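Local coordinates for protein esterase (Alcaligenes sp., PDB 1QLW) that probably hydrolyses carboxylic esters, as a bacterial esterase built on the alpha/beta hydrolase fold, at residues A[144-149]-A[257-262]; A[250-255]-A[283-288]; A[233-238]-A[270-275]. One frame throughout, in Å; residues are numbered along the deposited sequence.

Interaction 1 (A[144-149]-A[257-262])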
# COMPACT_ATOMS: atom_id res chain seq x y z
N ILE A 144 13.07 -17.05 11.10
CA ILE A 144 11.97 -17.49 10.24
C ILE A 144 12.38 -17.49 8.77
O ILE A 144 12.05 -18.39 8.00
CB ILE A 144 10.73 -16.60 10.44
CG1 ILE A 144 10.20 -16.80 11.86
CG2 ILE A 144 9.66 -16.90 9.40
CD1 ILE A 144 9.21 -15.77 12.35
N PHE A 145 13.16 -16.47 8.39
CA PHE A 145 13.57 -16.31 7.01
C PHE A 145 14.83 -17.09 6.67
O PHE A 145 15.22 -17.15 5.50
CB PHE A 145 13.77 -14.84 6.68
CG PHE A 145 12.53 -13.98 6.77
CD1 PHE A 145 11.24 -14.50 6.76
CD2 PHE A 145 12.66 -12.60 6.85
CE1 PHE A 145 10.13 -13.70 6.82
CE2 PHE A 145 11.54 -11.78 6.92
CZ PHE A 145 10.29 -12.32 6.90
N ARG A 146 15.46 -17.70 7.67
CA ARG A 146 16.63 -18.54 7.51
C ARG A 146 17.82 -17.75 6.97
O ARG A 146 18.62 -18.26 6.17
CB ARG A 146 16.35 -19.78 6.65
CG ARG A 146 15.15 -20.59 7.10
CD ARG A 146 15.10 -21.98 6.47
NE ARG A 146 15.28 -21.93 5.03
CZ ARG A 146 14.36 -21.54 4.15
NH1 ARG A 146 13.12 -21.27 4.56
NH2 ARG A 146 14.68 -21.41 2.87
N PHE A 147 18.03 -16.56 7.52
CA PHE A 147 19.21 -15.81 7.15
C PHE A 147 20.48 -16.34 7.83
O PHE A 147 21.57 -16.12 7.35
CB PHE A 147 19.04 -14.33 7.51
CG PHE A 147 17.97 -13.60 6.73
CD1 PHE A 147 17.45 -14.08 5.54
CD2 PHE A 147 17.50 -12.40 7.24
CE1 PHE A 147 16.48 -13.36 4.87
CE2 PHE A 147 16.55 -11.68 6.56
CZ PHE A 147 16.03 -12.15 5.36
N GLY A 148 20.28 -16.99 8.97
CA GLY A 148 21.38 -17.57 9.75
C GLY A 148 20.73 -18.30 10.90
O GLY A 148 19.52 -18.33 11.04
N PRO A 149 21.55 -18.93 11.72
CA PRO A 149 21.02 -19.78 12.79
C PRO A 149 20.26 -19.02 13.85
O PRO A 149 19.26 -19.48 14.42
CB PRO A 149 22.25 -20.50 13.32
CG PRO A 149 23.43 -19.68 12.91
CD PRO A 149 23.02 -19.00 11.63
N GLU A 257 16.91 -27.88 6.30
CA GLU A 257 17.02 -28.97 7.24
C GLU A 257 17.29 -28.61 8.67
O GLU A 257 16.75 -29.26 9.58
CB GLU A 257 18.07 -29.99 6.74
CG GLU A 257 17.39 -30.90 5.73
CD GLU A 257 17.52 -30.77 4.26
OE1 GLU A 257 18.76 -30.92 3.95
OE2 GLU A 257 16.75 -30.34 3.36
N GLU A 258 18.00 -27.50 8.89
CA GLU A 258 18.36 -27.16 10.26
C GLU A 258 17.31 -26.35 10.98
O GLU A 258 17.51 -26.06 12.16
CB GLU A 258 19.72 -26.47 10.26
CG GLU A 258 19.78 -25.17 9.49
CD GLU A 258 21.18 -24.74 9.09
OE1 GLU A 258 21.89 -24.24 10.00
OE2 GLU A 258 21.56 -24.85 7.90
N PHE A 259 16.19 -26.04 10.34
CA PHE A 259 15.12 -25.31 11.01
C PHE A 259 13.89 -26.19 11.18
O PHE A 259 13.20 -26.51 10.20
CB PHE A 259 14.75 -24.05 10.20
CG PHE A 259 15.84 -23.02 10.19
CD1 PHE A 259 16.85 -23.06 9.25
CD2 PHE A 259 15.87 -21.98 11.11
CE1 PHE A 259 17.86 -22.11 9.24
CE2 PHE A 259 16.88 -21.04 11.10
CZ PHE A 259 17.88 -21.11 10.16
N PRO A 260 13.52 -26.48 12.42
CA PRO A 260 12.31 -27.27 12.68
C PRO A 260 11.04 -26.62 12.16
O PRO A 260 10.07 -27.36 11.92
CB PRO A 260 12.31 -27.51 14.18
CG PRO A 260 13.71 -27.29 14.61
CD PRO A 260 14.29 -26.26 13.66
N ARG A 261 10.99 -25.31 11.94
CA ARG A 261 9.82 -24.63 11.40
C ARG A 261 9.62 -25.09 9.95
O ARG A 261 8.50 -25.17 9.45
CB ARG A 261 9.95 -23.10 11.45
CG ARG A 261 8.72 -22.25 11.19
CD ARG A 261 8.98 -20.76 11.14
NE ARG A 261 7.85 -19.84 11.21
CZ ARG A 261 7.34 -19.26 12.29
NH1 ARG A 261 7.85 -19.49 13.50
NH2 ARG A 261 6.32 -18.41 12.18
N TRP A 262 10.71 -25.37 9.24
CA TRP A 262 10.70 -25.52 7.81
C TRP A 262 10.85 -26.93 7.28
O TRP A 262 10.20 -27.29 6.31
CB TRP A 262 11.76 -24.63 7.14
CG TRP A 262 11.34 -23.19 7.18
CD1 TRP A 262 11.84 -22.15 7.90
CD2 TRP A 262 10.23 -22.65 6.43
NE1 TRP A 262 11.12 -21.01 7.64
CE2 TRP A 262 10.13 -21.29 6.74
CE3 TRP A 262 9.33 -23.22 5.52
CZ2 TRP A 262 9.14 -20.48 6.17
CZ3 TRP A 262 8.35 -22.42 4.96
CH2 TRP A 262 8.27 -21.07 5.29
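I144 and R261 stand opposite each other with their CA atoms 7.5 Å apart, and R146 and F259 follow at 7.8 Å between CA atoms, so the segments pass in opposite directions, too far apart for backbone pairing. R146 ends helix 138-144 in a Schellman motif, its left-handed backbone turning the side chain onto two aromatic residues. The long chain can lay methylenes on F259 before its charged end reaches W262 and E230: R146 CG lies over the F259 face, 3.8 Å from the ring centroid, a CH-pi contact. A bend farther along (chi3 -49°) brings the guanidinium over W262 in a cation-pi contact, CZ 4.6 Å from the centroid of the five-membered ring. The planes are 76° apart, with NH1 the lowest nitrogen over the indole face and salt-bridged to E230. Tryptophan offers both this broad face and an N-H: W262 NE1 donates to I144 O (2.8 Å, 151°) in the carbonyl plane. A phenylalanine in place of W262 would probably leave that oxygen without its donor. I144 CG1 sits over the centre of the R261 guanidinium, whose NH1 reaches K38 O of the second subunit. G148 O meets the F259 ring at its edge, 3.3 Å from CZ.

Interaction 2 (A[250-255]-A[283-288])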
# COMPACT_ATOMS: atom_id res chain seq x y z
N VAL A 250 5.66 -25.82 -6.50
CA VAL A 250 5.98 -25.40 -5.14
C VAL A 250 7.50 -25.24 -5.11
O VAL A 250 8.21 -26.14 -5.53
CB VAL A 250 5.47 -26.41 -4.09
CG1 VAL A 250 5.97 -26.04 -2.71
CG2 VAL A 250 3.95 -26.50 -4.15
N VAL A 251 8.00 -24.11 -4.60
CA VAL A 251 9.42 -23.81 -4.64
C VAL A 251 9.98 -23.66 -3.23
O VAL A 251 9.42 -22.93 -2.41
CB VAL A 251 9.69 -22.49 -5.41
CG1 VAL A 251 11.19 -22.29 -5.58
CG2 VAL A 251 8.99 -22.48 -6.76
N PHE A 252 11.09 -24.35 -2.96
CA PHE A 252 11.79 -24.25 -1.69
C PHE A 252 13.26 -23.89 -1.91
O PHE A 252 13.89 -24.34 -2.87
CB PHE A 252 11.72 -25.52 -0.84
CG PHE A 252 10.43 -25.62 -0.05
CD1 PHE A 252 9.26 -26.11 -0.60
CD2 PHE A 252 10.41 -25.25 1.29
CE1 PHE A 252 8.09 -26.19 0.15
CE2 PHE A 252 9.25 -25.31 2.04
CZ PHE A 252 8.08 -25.80 1.48
N GLY A 253 13.78 -23.09 -0.99
CA GLY A 253 15.15 -22.67 -0.97
C GLY A 253 16.09 -23.56 -0.21
O GLY A 253 15.97 -24.79 -0.21
N ASP A 254 17.06 -22.94 0.45
CA ASP A 254 18.13 -23.65 1.13
C ASP A 254 18.14 -23.46 2.62
O ASP A 254 17.32 -22.72 3.19
CB ASP A 254 19.46 -23.26 0.49
CG ASP A 254 20.56 -24.30 0.55
OD1 ASP A 254 20.41 -25.38 1.15
OD2 ASP A 254 21.63 -24.00 -0.06
N HIS A 255 19.05 -24.17 3.29
CA HIS A 255 19.17 -24.18 4.74
C HIS A 255 17.86 -24.62 5.38
O HIS A 255 17.55 -24.25 6.51
CB HIS A 255 19.65 -22.86 5.34
CG HIS A 255 21.05 -22.52 4.97
ND1 HIS A 255 22.13 -23.06 5.64
CD2 HIS A 255 21.55 -21.68 4.04
CE1 HIS A 255 23.25 -22.57 5.10
NE2 HIS A 255 22.92 -21.74 4.13
N GLY A 283 2.14 -31.72 -10.78
CA GLY A 283 2.79 -30.96 -9.73
C GLY A 283 4.29 -31.15 -9.76
O GLY A 283 4.77 -32.24 -10.06
N GLN A 284 5.02 -30.12 -9.37
CA GLN A 284 6.45 -30.19 -9.21
C GLN A 284 6.85 -29.49 -7.93
O GLN A 284 6.38 -28.38 -7.65
CB GLN A 284 7.19 -29.53 -10.38
CG GLN A 284 8.69 -29.45 -10.25
CD GLN A 284 9.40 -28.86 -11.45
OE1 GLN A 284 8.91 -28.90 -12.57
NE2 GLN A 284 10.60 -28.36 -11.16
N LEU A 285 7.76 -30.12 -7.19
CA LEU A 285 8.38 -29.48 -6.04
C LEU A 285 9.81 -29.15 -6.50
O LEU A 285 10.62 -30.06 -6.70
CB LEU A 285 8.36 -30.34 -4.78
CG LEU A 285 8.59 -29.43 -3.54
CD1 LEU A 285 7.90 -29.98 -2.32
CD2 LEU A 285 10.06 -29.15 -3.34
N MET A 286 10.07 -27.88 -6.68
CA MET A 286 11.38 -27.39 -7.07
C MET A 286 12.18 -27.02 -5.83
O MET A 286 11.88 -26.02 -5.18
CB MET A 286 11.17 -26.19 -7.98
CG MET A 286 12.44 -25.50 -8.42
SD MET A 286 12.12 -24.05 -9.44
CE MET A 286 11.55 -24.81 -10.95
N SER A 287 13.16 -27.85 -5.50
CA SER A 287 14.08 -27.58 -4.41
C SER A 287 15.32 -26.99 -5.08
O SER A 287 16.04 -27.66 -5.82
CB SER A 287 14.36 -28.85 -3.63
OG SER A 287 15.38 -28.69 -2.71
N LEU A 288 15.59 -25.71 -4.82
CA LEU A 288 16.68 -25.03 -5.52
C LEU A 288 18.01 -25.73 -5.38
O LEU A 288 18.72 -25.81 -6.39
CB LEU A 288 16.66 -23.55 -5.14
CG LEU A 288 15.42 -22.79 -5.63
CD1 LEU A 288 15.39 -21.41 -5.00
CD2 LEU A 288 15.39 -22.69 -7.14
O HOH W 1 14.65 -27.24 -0.61
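V250, V251 and F252 pair with L285, M286 and S287 as neighbouring parallel strands, their axes only 12° apart. The ladder alternates: V250 N donates to Q284 O, M286 N to V250 O, F252 N to M286 O, and L288 N to F252 O. Branched V250 and V251 suit such extended backbone. On the face carrying V250 and F252, L285 CG lies 4.4 Å from V250 CG1, and L285 CD2 lies 4.2 Å from F252 CD1, beneath helix 263-278. M286 and V251 occupy the other face, where M286 meets L312 of helix 306-319. L288 shows how the strand end is sealed. Its CB lies 3.7 Å from F252 O, the oxygen its own N already binds. With CG beside the backbone N (chi1 -66°), that atom comes 3.5 Å from the same oxygen and also meets V251 CG1 at 4.3 Å. Of the two terminal methyls, CD1 rests 4.2 Å from G253 CA, and the apolar side chain as a whole continues the packing against V309 and L312. Beyond the ladder a water donates to G253 O and hydrogen-bonds S287 OG, bridging the diverging ends. Two parallel strands joined through helix 263-278 make the beta-alpha-beta crossover of an alpha/beta hydrolase.

Interaction 3 (A[233-238]-A[270-275])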
# COMPACT_ATOMS: atom_id res chain seq x y z
N GLU A 233 1.69 -23.98 4.65
CA GLU A 233 0.98 -25.24 4.54
C GLU A 233 0.69 -25.52 3.07
O GLU A 233 0.32 -24.62 2.33
CB GLU A 233 -0.34 -25.18 5.29
CG GLU A 233 -0.29 -25.08 6.80
CD GLU A 233 0.50 -26.15 7.52
OE1 GLU A 233 0.57 -27.30 7.05
OE2 GLU A 233 1.09 -25.87 8.59
N CYS A 234 0.84 -26.78 2.67
CA CYS A 234 0.38 -27.24 1.36
C CYS A 234 -0.94 -27.96 1.64
O CYS A 234 -1.23 -28.33 2.78
CB CYS A 234 1.40 -28.20 0.73
SG CYS A 234 2.77 -27.46 -0.14
N PRO A 235 -1.76 -28.18 0.63
CA PRO A 235 -2.96 -28.98 0.79
C PRO A 235 -2.63 -30.39 1.27
O PRO A 235 -1.49 -30.84 1.09
CB PRO A 235 -3.56 -29.05 -0.61
CG PRO A 235 -3.01 -27.85 -1.31
CD PRO A 235 -1.60 -27.70 -0.76
N LYS A 236 -3.59 -31.05 1.90
CA LYS A 236 -3.43 -32.44 2.31
C LYS A 236 -3.58 -33.33 1.10
O LYS A 236 -4.07 -32.96 0.03
CB LYS A 236 -4.46 -32.79 3.38
CG LYS A 236 -4.40 -31.97 4.64
CD LYS A 236 -3.08 -32.13 5.37
CE LYS A 236 -3.16 -31.53 6.77
NZ LYS A 236 -4.07 -32.29 7.67
N PRO A 237 -2.99 -34.54 1.15
CA PRO A 237 -3.07 -35.46 0.02
C PRO A 237 -4.52 -35.69 -0.36
O PRO A 237 -4.86 -35.84 -1.53
CB PRO A 237 -2.38 -36.73 0.48
CG PRO A 237 -1.90 -36.51 1.85
CD PRO A 237 -2.35 -35.16 2.32
N GLU A 238 -5.44 -35.62 0.58
CA GLU A 238 -6.86 -35.80 0.39
C GLU A 238 -7.52 -34.64 -0.34
O GLU A 238 -8.68 -34.75 -0.74
CB GLU A 238 -7.53 -36.00 1.76
CG GLU A 238 -7.12 -37.23 2.53
CD GLU A 238 -5.74 -37.21 3.13
OE1 GLU A 238 -5.16 -36.14 3.40
OE2 GLU A 238 -5.20 -38.33 3.36
N HIS A 270 5.99 -32.28 -0.37
CA HIS A 270 6.24 -33.44 -1.23
C HIS A 270 5.06 -34.41 -1.19
O HIS A 270 4.69 -34.97 -2.22
CB HIS A 270 7.48 -34.21 -0.80
CG HIS A 270 8.75 -33.63 -1.30
ND1 HIS A 270 9.08 -33.57 -2.64
CD2 HIS A 270 9.81 -33.11 -0.61
CE1 HIS A 270 10.30 -33.08 -2.76
NE2 HIS A 270 10.76 -32.77 -1.55
N ALA A 271 4.49 -34.65 -0.01
CA ALA A 271 3.38 -35.60 0.08
C ALA A 271 2.24 -35.11 -0.81
O ALA A 271 1.58 -35.90 -1.48
CB ALA A 271 2.96 -35.81 1.51
N PHE A 272 1.96 -33.81 -0.76
CA PHE A 272 0.94 -33.21 -1.61
C PHE A 272 1.25 -33.38 -3.08
O PHE A 272 0.39 -33.84 -3.83
CB PHE A 272 0.82 -31.71 -1.24
CG PHE A 272 0.10 -30.89 -2.27
CD1 PHE A 272 -1.20 -31.16 -2.64
CD2 PHE A 272 0.82 -29.86 -2.86
CE1 PHE A 272 -1.79 -30.37 -3.62
CE2 PHE A 272 0.22 -29.06 -3.81
CZ PHE A 272 -1.07 -29.34 -4.19
N ILE A 273 2.43 -32.97 -3.50
CA ILE A 273 2.78 -33.04 -4.91
C ILE A 273 2.73 -34.46 -5.42
O ILE A 273 2.21 -34.72 -6.51
CB ILE A 273 4.16 -32.40 -5.12
CG1 ILE A 273 4.12 -30.88 -4.89
CG2 ILE A 273 4.71 -32.72 -6.51
CD1 ILE A 273 3.28 -30.11 -5.89
N ASP A 274 3.27 -35.40 -4.66
CA ASP A 274 3.23 -36.80 -5.08
C ASP A 274 1.81 -37.29 -5.20
O ASP A 274 1.48 -38.01 -6.15
CB ASP A 274 4.02 -37.65 -4.08
CG ASP A 274 5.50 -37.38 -4.13
OD1 ASP A 274 6.01 -36.74 -5.07
OD2 ASP A 274 6.17 -37.84 -3.18
N ALA A 275 0.95 -36.96 -4.24
CA ALA A 275 -0.46 -37.33 -4.31
C ALA A 275 -1.14 -36.72 -5.53
O ALA A 275 -1.95 -37.38 -6.18
CB ALA A 275 -1.20 -36.93 -3.04
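P237 and F272 bring their CA atoms to 4.9 Å where the loop 233-238, largely extended before its 3-10 turn, passes alongside helix 263-278. F272 carries the contact. With CG anti to the backbone N (chi1 164°), its ring is held out from the helix and presents one face to P235. There P235 CD sits almost exactly over the centre, 3.6 Å from the ring centroid and 3° off the normal, a CH-pi contact; P235 CG follows toward the rim at 3.6 Å from F272 CE1. A proline suits this place because its CD, bonded to the amide nitrogen, is a somewhat polarised C-H donor and its ring is compact and stiff, so CD and CG can rest on an aromatic face together. P235 O also packs on F272 CB at 3.4 Å. C234 comes in obliquely, CB 4.0 Å from F272 CD2 and SG 5.2 Å from the ring centroid, a sulfur-aromatic contact. F213 meets the same ring edge-to-face, and V240, L243 and V248 complete its apolar surroundings. Farther along, P237 CB touches A275 CB at 3.7 Å, an approach that the small alanine permits. The contact itself is van der Waals and CH-pi in kind, with no directional polar bond, while the C234-C269 disulfide ties the loop covalently to the same helix, one turn before F272.

Overall arrangement
From the N terminus, the chain first supplies 144-149, whose partner 257-262 closes a long loop of 107 intervening residues. Segment 233-238 opens interaction 3 before 250-255 opens interaction 2, and 257-262, 270-275 and 283-288 then close interactions 1, 3 and 2 in that order. Every pair therefore crosses and none nests. Interaction 2 lies between the other two: R146 NE reaches D254 O at 2.9 Å, a probable hydrogen bond to interaction 1, while I273 CD1 packs on V250 CG2 from interaction 3, 4.1 Å away. Interactions 1 and 3 do not touch. Together they tie the end of helix 138-144 and the loops after strands 223-229 and 248-252 to the last two parallel strands and helix 263-278.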